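Local coordinates for CYCLIN domain-containing protein (PDB 6Z3U), which probably regulates a cyclin-dependent serine/threonine kinase, as the cyclin subunit of the CDK-activating kinase (CAK) complex, at residues M106-K111 and I220-P225; A95-A100 and E134-A139; L89-T94 and E338-K343. All coordinates share one frame; numbering follows the deposited sequence.

Contact 1: residues M106-K111 and I220-P225; sequences MSDEIK and ILRFSP
The Arg-222 guanidinium and the Asp-108 carboxylate meet nearly perpendicular, their planes 79° apart, and one face of the guanidinium carries Asp-108 OD1. The other oxygen, OD2, comes in beside NE and NH1 but raised from the guanidinium plane on the same face. It lies 2.8 Å from Arg-222 NE, and Arg-222 NH1 reaches the same Asp-108 OD2 at 2.9 Å. Because OD2 is off the plane, both bonds are bent, with N-H...O angles of 124° and 121°, and are weak as hydrogen bonds; the pair is better read as a salt bridge than as two-pronged, coplanar pairing. Arg-222 CG lies beside the backbone N, anti to the carbonyl carbon, and the chain then runs extended to NE, which carries the group across a backbone gap of 7.2 Å between the CA atoms of Asp-108 and Arg-222.

The two oxygens divide their partners. While OD2 serves the arginine, Lys-111 NZ stands 3.5 Å from Asp-108 OD1, one helical turn along, and also makes a weak 3.1 Å bond to Met-106 O. Two further acids join the network: Asp-102 pairs with the lysine, and Glu-219 with Arg-222 NH2.

Asp-108 follows the N-cap residue Ser-107 at the start of helix 108-124, where its negative charge would probably be favoured by the helix end. The neighbouring Ser-107 packs on Arg-250 of the protein kinase chain. Only 95 Å² is buried, at the surface, between the cyclin-like region and the C-terminal cyclin domain. With bent bonds, little buried area and charges shared among several partners, the chemistry implies an electrostatic tie between the two regions, probably tolerant of small shifts.

Contact 2: residues A95-A100 and E134-A139; sequences AELLRA and EMLLVA
Apolar packing carries most of this contact, and Leu-136 is its centre. Its CG rests 3.8 Å from Leu-97 CB, while CD2 leans toward Leu-97 CA. Leu-97 reaches along helix 132-146 toward Ala-139: with CG anti to its backbone N (chi1 -178°), the side chain runs past the Leu-136 backbone and brings CD1 to 3.9 Å from Ala-139 CB, one turn beyond Leu-136. The small alanine lets this methyl settle against the helix.

A second group of contacts sets methyls against polar atoms without any bond between them. Leu-136 CD1 lies 3.6 Å from Leu-97 N, and the same Leu-136 CD1 is 3.6 Å from Glu-96 OE1. The Glu-96 chain, extended beyond CG, crosses the leucine at about a right angle, and its CB and CG also lie against CD1. In return Leu-97 CD1 comes to 3.6 Å from Leu-136 O. Were Leu-136 replaced by an alanine, CG and both methyls would go, which would probably open a gap beside Leu-97 and leave the Glu-96 chain without its apolar neighbour.

The axes of the two segments approach to 9.9 Å and cross at -47°, with 214 Å² buried. Ala-115 and Phe-118 of helix 108-124 also touch Leu-97, so three successive helices, 83-103, 108-124 and 132-146, meet around it. Their packing together belongs to the helical bundle of the cyclin fold, the cyclin box.

Contact 3: residues L89-T94 and E338-K343; sequences LVTFYT and EHWNNK
Trp-340 O is approached by two groups of helix 83-103: Arg-99 NH1 gives it a weak hydrogen bond, and Phe-92 CE1 touches it at 3.5 Å, oblique to the phenyl ring. Phe-92 holds CG anti to the backbone N (chi1 169°), which carries the ring toward that oxygen. The Phe-92 and Trp-340 side chains slide past each other in opposite directions, and the indole is met by the base of Phe-92 rather than ring against ring: Phe-92 CB lies 4.0 Å from Trp-340 CE3, and the backbone CA of Phe-92 comes nearer, 3.7 Å from the same CE3.

One face of the indole is covered by Thr-91. Its CG2 stands 3.8 Å from the centroid of the Trp-340 six-membered ring and 30° off the ring normal, a CH-pi contact offset toward the rim, where CZ2 and CH2 lie. The threonine hydroxyl turns to Leu-87 O within its own helix, which leaves the methyl for the tryptophan. Over the opposite face lies His-339 CD2, and NE1 is bonded to Glu-332, so the indole is held on both faces and by its N-H.

Asn-342 then N-caps helix 343-358 through OD1 and Thr-344 N, and Ile-350 of that helix packs on Phe-92. The loop between helices 313-330 and 343-358 is thus fastened to helix 83-103, consistent with cyclin H, where terminal helices pack against the cyclin fold.

How the contacts relate
From the N terminus, helix 83-103 supplies 89-94 for contact 3 and then 95-100 for contact 2. Residues 106-111 of contact 1 follow, before 134-139 closes the short loop of contact 2. Contact 1 closes only at 220-225, so contacts 1 and 2 cross along the chain, and contact 3, closed last at 338-343, encloses both. Contact 2 packs helix 83-103 on helix 132-146, contact 1 ties the start of helix 108-124 to the turn after helix 207-221, and contact 3 fastens the C-terminal loop to helix 83-103. Leu-98 packs on Phe-223 between contacts 1 and 2, Phe-223 on Trp-340 between 1 and 3, and Ala-95 CB lies 3.8 Å from Trp-340 CB between 2 and 3.

Contact 1: residues M106-K111 and I220-P225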
loop_
_atom_site.group_PDB
_atom_site.type_symbol
_atom_site.label_atom_id
_atom_site.label_comp_id
_atom_site.label_asym_id
_atom_site.label_seq_id
_atom_site.Cartn_x
_atom_site.Cartn_y
_atom_site.Cartn_z
ATOM N N MET A 106 -9.407 -16.988 0.001
ATOM C CA MET A 106 -8.753 -15.695 0.097
ATOM C C MET A 106 -9.322 -14.736 -0.944
ATOM O O MET A 106 -9.854 -15.142 -1.981
ATOM C CB MET A 106 -7.245 -15.832 -0.095
ATOM C CG MET A 106 -6.542 -16.538 1.041
ATOM S SD MET A 106 -4.784 -16.721 0.704
ATOM C CE MET A 106 -4.197 -17.426 2.242
ATOM N N SER A 107 -9.200 -13.444 -0.656
ATOM C CA SER A 107 -9.708 -12.428 -1.564
ATOM C C SER A 107 -8.927 -12.436 -2.874
ATOM O O SER A 107 -7.769 -12.858 -2.933
ATOM C CB SER A 107 -9.632 -11.048 -0.912
ATOM O OG SER A 107 -8.338 -10.798 -0.395
ATOM N N ASP A 108 -9.584 -11.968 -3.939
ATOM C CA ASP A 108 -8.936 -11.923 -5.246
ATOM C C ASP A 108 -7.694 -11.040 -5.220
ATOM O O ASP A 108 -6.691 -11.347 -5.873
ATOM C CB ASP A 108 -9.920 -11.425 -6.305
ATOM C CG ASP A 108 -10.981 -12.456 -6.655
ATOM O OD1 ASP A 108 -10.839 -13.629 -6.249
ATOM O OD2 ASP A 108 -11.960 -12.089 -7.342
ATOM N N GLU A 109 -7.747 -9.927 -4.487
ATOM C CA GLU A 109 -6.585 -9.043 -4.422
ATOM C C GLU A 109 -5.414 -9.712 -3.719
ATOM O O GLU A 109 -4.258 -9.469 -4.083
ATOM C CB GLU A 109 -6.958 -7.740 -3.720
ATOM C CG GLU A 109 -7.998 -6.913 -4.459
ATOM C CD GLU A 109 -7.591 -5.459 -4.598
ATOM O OE1 GLU A 109 -7.358 -5.006 -5.736
ATOM O OE2 GLU A 109 -7.494 -4.769 -3.558
ATOM N N ILE A 110 -5.682 -10.549 -2.714
ATOM C CA ILE A 110 -4.603 -11.269 -2.045
ATOM C C ILE A 110 -3.980 -12.284 -2.996
ATOM O O ILE A 110 -2.756 -12.336 -3.160
ATOM C CB ILE A 110 -5.121 -11.941 -0.760
ATOM C CG1 ILE A 110 -5.352 -10.889 0.329
ATOM C CG2 ILE A 110 -4.139 -13.001 -0.280
ATOM C CD1 ILE A 110 -5.971 -11.433 1.605
ATOM N N LYS A 111 -4.815 -13.105 -3.637
ATOM C CA LYS A 111 -4.310 -14.087 -4.590
ATOM C C LYS A 111 -3.406 -13.431 -5.624
ATOM O O LYS A 111 -2.278 -13.877 -5.860
ATOM C CB LYS A 111 -5.477 -14.788 -5.285
ATOM C CG LYS A 111 -6.404 -15.552 -4.365
ATOM C CD LYS A 111 -7.597 -16.096 -5.137
ATOM C CE LYS A 111 -8.568 -16.819 -4.224
ATOM N NZ LYS A 111 -9.976 -16.667 -4.679
ATOM N N ILE A 220 -11.385 -14.308 -16.358
ATOM C CA ILE A 220 -10.154 -14.187 -17.134
ATOM C C ILE A 220 -9.082 -13.480 -16.314
ATOM O O ILE A 220 -7.939 -13.941 -16.221
ATOM C CB ILE A 220 -10.426 -13.454 -18.460
ATOM C CG1 ILE A 220 -11.433 -14.248 -19.300
ATOM C CG2 ILE A 220 -9.120 -13.236 -19.220
ATOM C CD1 ILE A 220 -11.777 -13.612 -20.634
ATOM N N LEU A 221 -9.439 -12.346 -15.707
ATOM C CA LEU A 221 -8.471 -11.602 -14.912
ATOM C C LEU A 221 -7.974 -12.425 -13.732
ATOM O O LEU A 221 -6.825 -12.268 -13.303
ATOM C CB LEU A 221 -9.092 -10.294 -14.420
ATOM C CG LEU A 221 -9.365 -9.217 -15.475
ATOM C CD1 LEU A 221 -9.998 -7.993 -14.826
ATOM C CD2 LEU A 221 -8.093 -8.825 -16.216
ATOM N N ARG A 222 -8.821 -13.308 -13.201
ATOM C CA ARG A 222 -8.465 -14.124 -12.048
ATOM C C ARG A 222 -7.431 -15.196 -12.361
ATOM O O ARG A 222 -6.913 -15.812 -11.423
ATOM C CB ARG A 222 -9.724 -14.789 -11.483
ATOM C CG ARG A 222 -10.564 -13.880 -10.599
ATOM C CD ARG A 222 -12.028 -14.296 -10.595
ATOM N NE ARG A 222 -12.784 -13.606 -9.554
ATOM C CZ ARG A 222 -13.830 -14.122 -8.914
ATOM N NH1 ARG A 222 -14.445 -13.411 -7.979
ATOM N NH2 ARG A 222 -14.263 -15.342 -9.206
ATOM N N PHE A 223 -7.121 -15.446 -13.634
ATOM C CA PHE A 223 -6.206 -16.533 -13.965
ATOM C C PHE A 223 -5.233 -16.147 -15.074
ATOM O O PHE A 223 -4.017 -16.294 -14.917
ATOM C CB PHE A 223 -6.998 -17.775 -14.383
ATOM C CG PHE A 223 -6.154 -19.003 -14.553
ATOM C CD1 PHE A 223 -5.883 -19.813 -13.462
ATOM C CD2 PHE A 223 -5.626 -19.349 -15.785
ATOM C CE1 PHE A 223 -5.107 -20.945 -13.595
ATOM C CE2 PHE A 223 -4.847 -20.484 -15.925
ATOM C CZ PHE A 223 -4.589 -21.282 -14.828
ATOM N N SER A 224 -5.759 -15.659 -16.198
ATOM C CA SER A 224 -4.932 -15.473 -17.389
ATOM C C SER A 224 -3.733 -14.562 -17.158
ATOM O O SER A 224 -2.608 -14.962 -17.506
ATOM C CB SER A 224 -5.802 -14.950 -18.536
ATOM O OG SER A 224 -6.440 -16.012 -19.219
ATOM N N PRO A 225 -3.877 -13.357 -16.598
ATOM C CA PRO A 225 -2.712 -12.469 -16.471
ATOM C C PRO A 225 -1.818 -12.788 -15.285
ATOM O O PRO A 225 -0.722 -12.216 -15.185
ATOM C CB PRO A 225 -3.355 -11.086 -16.326
ATOM C CG PRO A 225 -4.624 -11.365 -15.584
ATOM C CD PRO A 225 -5.095 -12.737 -16.040
#

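Contact 2: residues A95-A100 and E134-A139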
loop_
_atom_site.group_PDB
_atom_site.type_symbol
_atom_site.label_atom_id
_atom_site.label_comp_id
_atom_site.label_asym_id
_atom_site.label_seq_id
_atom_site.Cartn_x
_atom_site.Cartn_y
_atom_site.Cartn_z
ATOM N N ALA A 95 0.121 -21.650 -10.651
ATOM C CA ALA A 95 -1.234 -22.188 -10.708
ATOM C C ALA A 95 -1.584 -22.917 -9.419
ATOM O O ALA A 95 -2.716 -22.823 -8.934
ATOM C CB ALA A 95 -1.377 -23.121 -11.910
ATOM N N GLU A 96 -0.625 -23.654 -8.852
ATOM C CA GLU A 96 -0.863 -24.316 -7.573
ATOM C C GLU A 96 -1.069 -23.292 -6.466
ATOM O O GLU A 96 -1.895 -23.493 -5.568
ATOM C CB GLU A 96 0.303 -25.247 -7.240
ATOM C CG GLU A 96 0.078 -26.113 -6.006
ATOM C CD GLU A 96 1.156 -27.165 -5.826
ATOM O OE1 GLU A 96 2.277 -26.809 -5.404
ATOM O OE2 GLU A 96 0.885 -28.351 -6.111
ATOM N N LEU A 97 -0.320 -22.189 -6.514
ATOM C CA LEU A 97 -0.511 -21.114 -5.546
ATOM C C LEU A 97 -1.937 -20.583 -5.604
ATOM O O LEU A 97 -2.594 -20.417 -4.569
ATOM C CB LEU A 97 0.501 -19.999 -5.815
ATOM C CG LEU A 97 0.498 -18.789 -4.882
ATOM C CD1 LEU A 97 1.900 -18.215 -4.762
ATOM C CD2 LEU A 97 -0.461 -17.718 -5.378
ATOM N N LEU A 98 -2.438 -20.316 -6.815
ATOM C CA LEU A 98 -3.805 -19.827 -6.963
ATOM C C LEU A 98 -4.811 -20.850 -6.452
ATOM O O LEU A 98 -5.750 -20.507 -5.725
ATOM C CB LEU A 98 -4.081 -19.485 -8.428
ATOM C CG LEU A 98 -3.302 -18.311 -9.023
ATOM C CD1 LEU A 98 -3.619 -18.154 -10.501
ATOM C CD2 LEU A 98 -3.613 -17.030 -8.276
ATOM N N ARG A 99 -4.630 -22.121 -6.823
ATOM C CA ARG A 99 -5.509 -23.164 -6.307
ATOM C C ARG A 99 -5.512 -23.159 -4.783
ATOM O O ARG A 99 -6.573 -23.248 -4.154
ATOM C CB ARG A 99 -5.084 -24.534 -6.839
ATOM C CG ARG A 99 -5.364 -24.754 -8.323
ATOM C CD ARG A 99 -5.280 -26.238 -8.707
ATOM N NE ARG A 99 -3.966 -26.818 -8.430
ATOM C CZ ARG A 99 -2.946 -26.831 -9.288
ATOM N NH1 ARG A 99 -3.070 -26.291 -10.492
ATOM N NH2 ARG A 99 -1.789 -27.384 -8.936
ATOM N N ALA A 100 -4.330 -23.040 -4.173
ATOM C CA ALA A 100 -4.250 -22.997 -2.717
ATOM C C ALA A 100 -5.017 -21.802 -2.166
ATOM O O ALA A 100 -5.693 -21.907 -1.134
ATOM C CB ALA A 100 -2.788 -22.946 -2.278
ATOM N N GLU A 134 8.190 -24.176 -1.128
ATOM C CA GLU A 134 8.080 -23.389 0.093
ATOM C C GLU A 134 7.740 -21.930 -0.197
ATOM O O GLU A 134 6.852 -21.359 0.443
ATOM C CB GLU A 134 9.385 -23.478 0.892
ATOM C CG GLU A 134 9.758 -24.890 1.329
ATOM C CD GLU A 134 8.743 -25.496 2.281
ATOM O OE1 GLU A 134 7.820 -26.191 1.804
ATOM O OE2 GLU A 134 8.855 -25.258 3.503
ATOM N N MET A 135 8.443 -21.312 -1.150
ATOM C CA MET A 135 8.150 -19.928 -1.503
ATOM C C MET A 135 6.697 -19.741 -1.918
ATOM O O MET A 135 6.174 -18.625 -1.825
ATOM C CB MET A 135 9.072 -19.465 -2.632
ATOM C CG MET A 135 10.550 -19.398 -2.262
ATOM S SD MET A 135 10.926 -18.241 -0.926
ATOM C CE MET A 135 10.893 -19.342 0.483
ATOM N N LEU A 136 6.033 -20.805 -2.374
ATOM C CA LEU A 136 4.615 -20.710 -2.704
ATOM C C LEU A 136 3.803 -20.287 -1.485
ATOM O O LEU A 136 2.981 -19.367 -1.558
ATOM C CB LEU A 136 4.125 -22.053 -3.251
ATOM C CG LEU A 136 2.656 -22.183 -3.655
ATOM C CD1 LEU A 136 2.502 -23.325 -4.648
ATOM C CD2 LEU A 136 1.750 -22.408 -2.455
ATOM N N LEU A 137 4.029 -20.949 -0.348
ATOM C CA LEU A 137 3.312 -20.592 0.870
ATOM C C LEU A 137 3.726 -19.216 1.376
ATOM O O LEU A 137 2.893 -18.461 1.890
ATOM C CB LEU A 137 3.553 -21.652 1.942
ATOM C CG LEU A 137 2.684 -22.905 1.838
ATOM C CD1 LEU A 137 3.244 -24.030 2.692
ATOM C CD2 LEU A 137 1.260 -22.579 2.249
ATOM N N VAL A 138 5.011 -18.875 1.246
ATOM C CA VAL A 138 5.487 -17.578 1.719
ATOM C C VAL A 138 4.820 -16.448 0.947
ATOM O O VAL A 138 4.429 -15.427 1.526
ATOM C CB VAL A 138 7.021 -17.506 1.607
ATOM C CG1 VAL A 138 7.516 -16.136 2.029
ATOM C CG2 VAL A 138 7.670 -18.603 2.444
ATOM N N ALA A 139 4.674 -16.613 -0.370
ATOM C CA ALA A 139 4.056 -15.567 -1.178
ATOM C C ALA A 139 2.598 -15.348 -0.796
ATOM O O ALA A 139 2.095 -14.223 -0.891
ATOM C CB ALA A 139 4.167 -15.917 -2.661
#

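Contact 3: residues L89-T94 and E338-K343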
loop_
_atom_site.group_PDB
_atom_site.type_symbol
_atom_site.label_atom_id
_atom_site.label_comp_id
_atom_site.label_asym_id
_atom_site.label_seq_id
_atom_site.Cartn_x
_atom_site.Cartn_y
_atom_site.Cartn_z
ATOM N N LEU A 89 8.372 -24.497 -14.294
ATOM C CA LEU A 89 8.004 -24.812 -12.918
ATOM C C LEU A 89 7.379 -23.607 -12.228
ATOM O O LEU A 89 6.469 -23.759 -11.406
ATOM C CB LEU A 89 9.224 -25.300 -12.141
ATOM C CG LEU A 89 9.761 -26.690 -12.491
ATOM C CD1 LEU A 89 10.905 -27.067 -11.559
ATOM C CD2 LEU A 89 8.660 -27.738 -12.429
ATOM N N VAL A 90 7.854 -22.401 -12.545
ATOM C CA VAL A 90 7.246 -21.202 -11.977
ATOM C C VAL A 90 5.782 -21.112 -12.386
ATOM O O VAL A 90 4.911 -20.789 -11.569
ATOM C CB VAL A 90 8.029 -19.947 -12.404
ATOM C CG1 VAL A 90 7.277 -18.686 -11.996
ATOM C CG2 VAL A 90 9.414 -19.962 -11.797
ATOM N N THR A 91 5.487 -21.405 -13.654
ATOM C CA THR A 91 4.105 -21.367 -14.116
ATOM C C THR A 91 3.272 -22.445 -13.436
ATOM O O THR A 91 2.121 -22.202 -13.056
ATOM C CB THR A 91 4.061 -21.530 -15.635
ATOM O OG1 THR A 91 4.950 -20.582 -16.242
ATOM C CG2 THR A 91 2.655 -21.302 -16.165
ATOM N N PHE A 92 3.838 -23.641 -13.273
ATOM C CA PHE A 92 3.108 -24.724 -12.622
ATOM C C PHE A 92 2.785 -24.370 -11.175
ATOM O O PHE A 92 1.656 -24.567 -10.712
ATOM C CB PHE A 92 3.921 -26.019 -12.700
ATOM C CG PHE A 92 3.392 -27.125 -11.831
ATOM C CD1 PHE A 92 2.291 -27.868 -12.221
ATOM C CD2 PHE A 92 4.006 -27.430 -10.627
ATOM C CE1 PHE A 92 1.804 -28.888 -11.423
ATOM C CE2 PHE A 92 3.523 -28.449 -9.825
ATOM C CZ PHE A 92 2.422 -29.179 -10.224
ATOM N N TYR A 93 3.767 -23.837 -10.447
ATOM C CA TYR A 93 3.563 -23.516 -9.041
ATOM C C TYR A 93 2.779 -22.226 -8.842
ATOM O O TYR A 93 2.188 -22.039 -7.772
ATOM C CB TYR A 93 4.913 -23.430 -8.324
ATOM C CG TYR A 93 5.521 -24.790 -8.052
ATOM C CD1 TYR A 93 4.934 -25.662 -7.144
ATOM C CD2 TYR A 93 6.673 -25.206 -8.709
ATOM C CE1 TYR A 93 5.478 -26.910 -6.896
ATOM C CE2 TYR A 93 7.225 -26.454 -8.465
ATOM C CZ TYR A 93 6.622 -27.300 -7.557
ATOM O OH TYR A 93 7.159 -28.542 -7.301
ATOM N N THR A 94 2.758 -21.335 -9.834
ATOM C CA THR A 94 1.862 -20.184 -9.760
ATOM C C THR A 94 0.405 -20.627 -9.841
ATOM O O THR A 94 -0.465 -20.044 -9.185
ATOM C CB THR A 94 2.180 -19.188 -10.877
ATOM O OG1 THR A 94 3.565 -18.827 -10.822
ATOM C CG2 THR A 94 1.332 -17.931 -10.733
ATOM N N GLU A 338 -7.547 -26.725 -15.417
ATOM C CA GLU A 338 -7.478 -28.177 -15.332
ATOM C C GLU A 338 -6.205 -28.738 -15.951
ATOM O O GLU A 338 -5.782 -29.837 -15.575
ATOM C CB GLU A 338 -8.705 -28.789 -16.014
ATOM C CG GLU A 338 -10.027 -28.326 -15.415
ATOM C CD GLU A 338 -11.207 -28.556 -16.339
ATOM O OE1 GLU A 338 -11.178 -29.536 -17.115
ATOM O OE2 GLU A 338 -12.163 -27.750 -16.291
ATOM N N HIS A 339 -5.584 -28.009 -16.883
ATOM C CA HIS A 339 -4.347 -28.486 -17.494
ATOM C C HIS A 339 -3.212 -28.547 -16.483
ATOM O O HIS A 339 -2.441 -29.513 -16.464
ATOM C CB HIS A 339 -3.959 -27.582 -18.664
ATOM C CG HIS A 339 -2.558 -27.790 -19.148
ATOM N ND1 HIS A 339 -2.168 -28.912 -19.845
ATOM C CD2 HIS A 339 -1.450 -27.018 -19.027
ATOM C CE1 HIS A 339 -0.883 -28.823 -20.138
ATOM N NE2 HIS A 339 -0.423 -27.684 -19.651
ATOM N N TRP A 340 -3.088 -27.524 -15.640
ATOM C CA TRP A 340 -2.011 -27.474 -14.661
ATOM C C TRP A 340 -2.310 -28.281 -13.405
ATOM O O TRP A 340 -1.428 -28.408 -12.550
ATOM C CB TRP A 340 -1.722 -26.019 -14.289
ATOM C CG TRP A 340 -1.278 -25.194 -15.460
ATOM C CD1 TRP A 340 -2.056 -24.381 -16.232
ATOM C CD2 TRP A 340 0.048 -25.109 -15.997
ATOM N NE1 TRP A 340 -1.297 -23.793 -17.215
ATOM C CE2 TRP A 340 -0.001 -24.223 -17.092
ATOM C CE3 TRP A 340 1.272 -25.694 -15.657
ATOM C CZ2 TRP A 340 1.126 -23.906 -17.848
ATOM C CZ3 TRP A 340 2.390 -25.380 -16.409
ATOM C CH2 TRP A 340 2.310 -24.494 -17.491
ATOM N N ASN A 341 -3.523 -28.817 -13.269
ATOM C CA ASN A 341 -3.868 -29.723 -12.182
ATOM C C ASN A 341 -4.046 -31.155 -12.674
ATOM O O ASN A 341 -4.428 -32.030 -11.890
ATOM C CB ASN A 341 -5.138 -29.247 -11.474
ATOM C CG ASN A 341 -5.386 -29.972 -10.163
ATOM O OD1 ASN A 341 -4.448 -30.384 -9.479
ATOM N ND2 ASN A 341 -6.656 -30.130 -9.806
ATOM N N ASN A 342 -3.773 -31.411 -13.950
ATOM C CA ASN A 342 -3.939 -32.745 -14.509
ATOM C C ASN A 342 -2.835 -33.669 -14.013
ATOM O O ASN A 342 -1.659 -33.295 -13.970
ATOM C CB ASN A 342 -3.930 -32.676 -16.036
ATOM C CG ASN A 342 -4.220 -34.018 -16.689
ATOM O OD1 ASN A 342 -3.797 -35.068 -16.204
ATOM N ND2 ASN A 342 -4.945 -33.986 -17.803
ATOM N N LYS A 343 -3.224 -34.886 -13.629
ATOM C CA LYS A 343 -2.245 -35.848 -13.138
ATOM C C LYS A 343 -1.342 -36.348 -14.258
ATOM O O LYS A 343 -0.174 -36.672 -14.013
ATOM C CB LYS A 343 -2.960 -37.023 -12.469
ATOM C CG LYS A 343 -2.239 -37.586 -11.254
ATOM C CD LYS A 343 -2.335 -36.642 -10.061
ATOM C CE LYS A 343 -1.592 -37.190 -8.852
ATOM N NZ LYS A 343 -1.601 -36.226 -7.718
#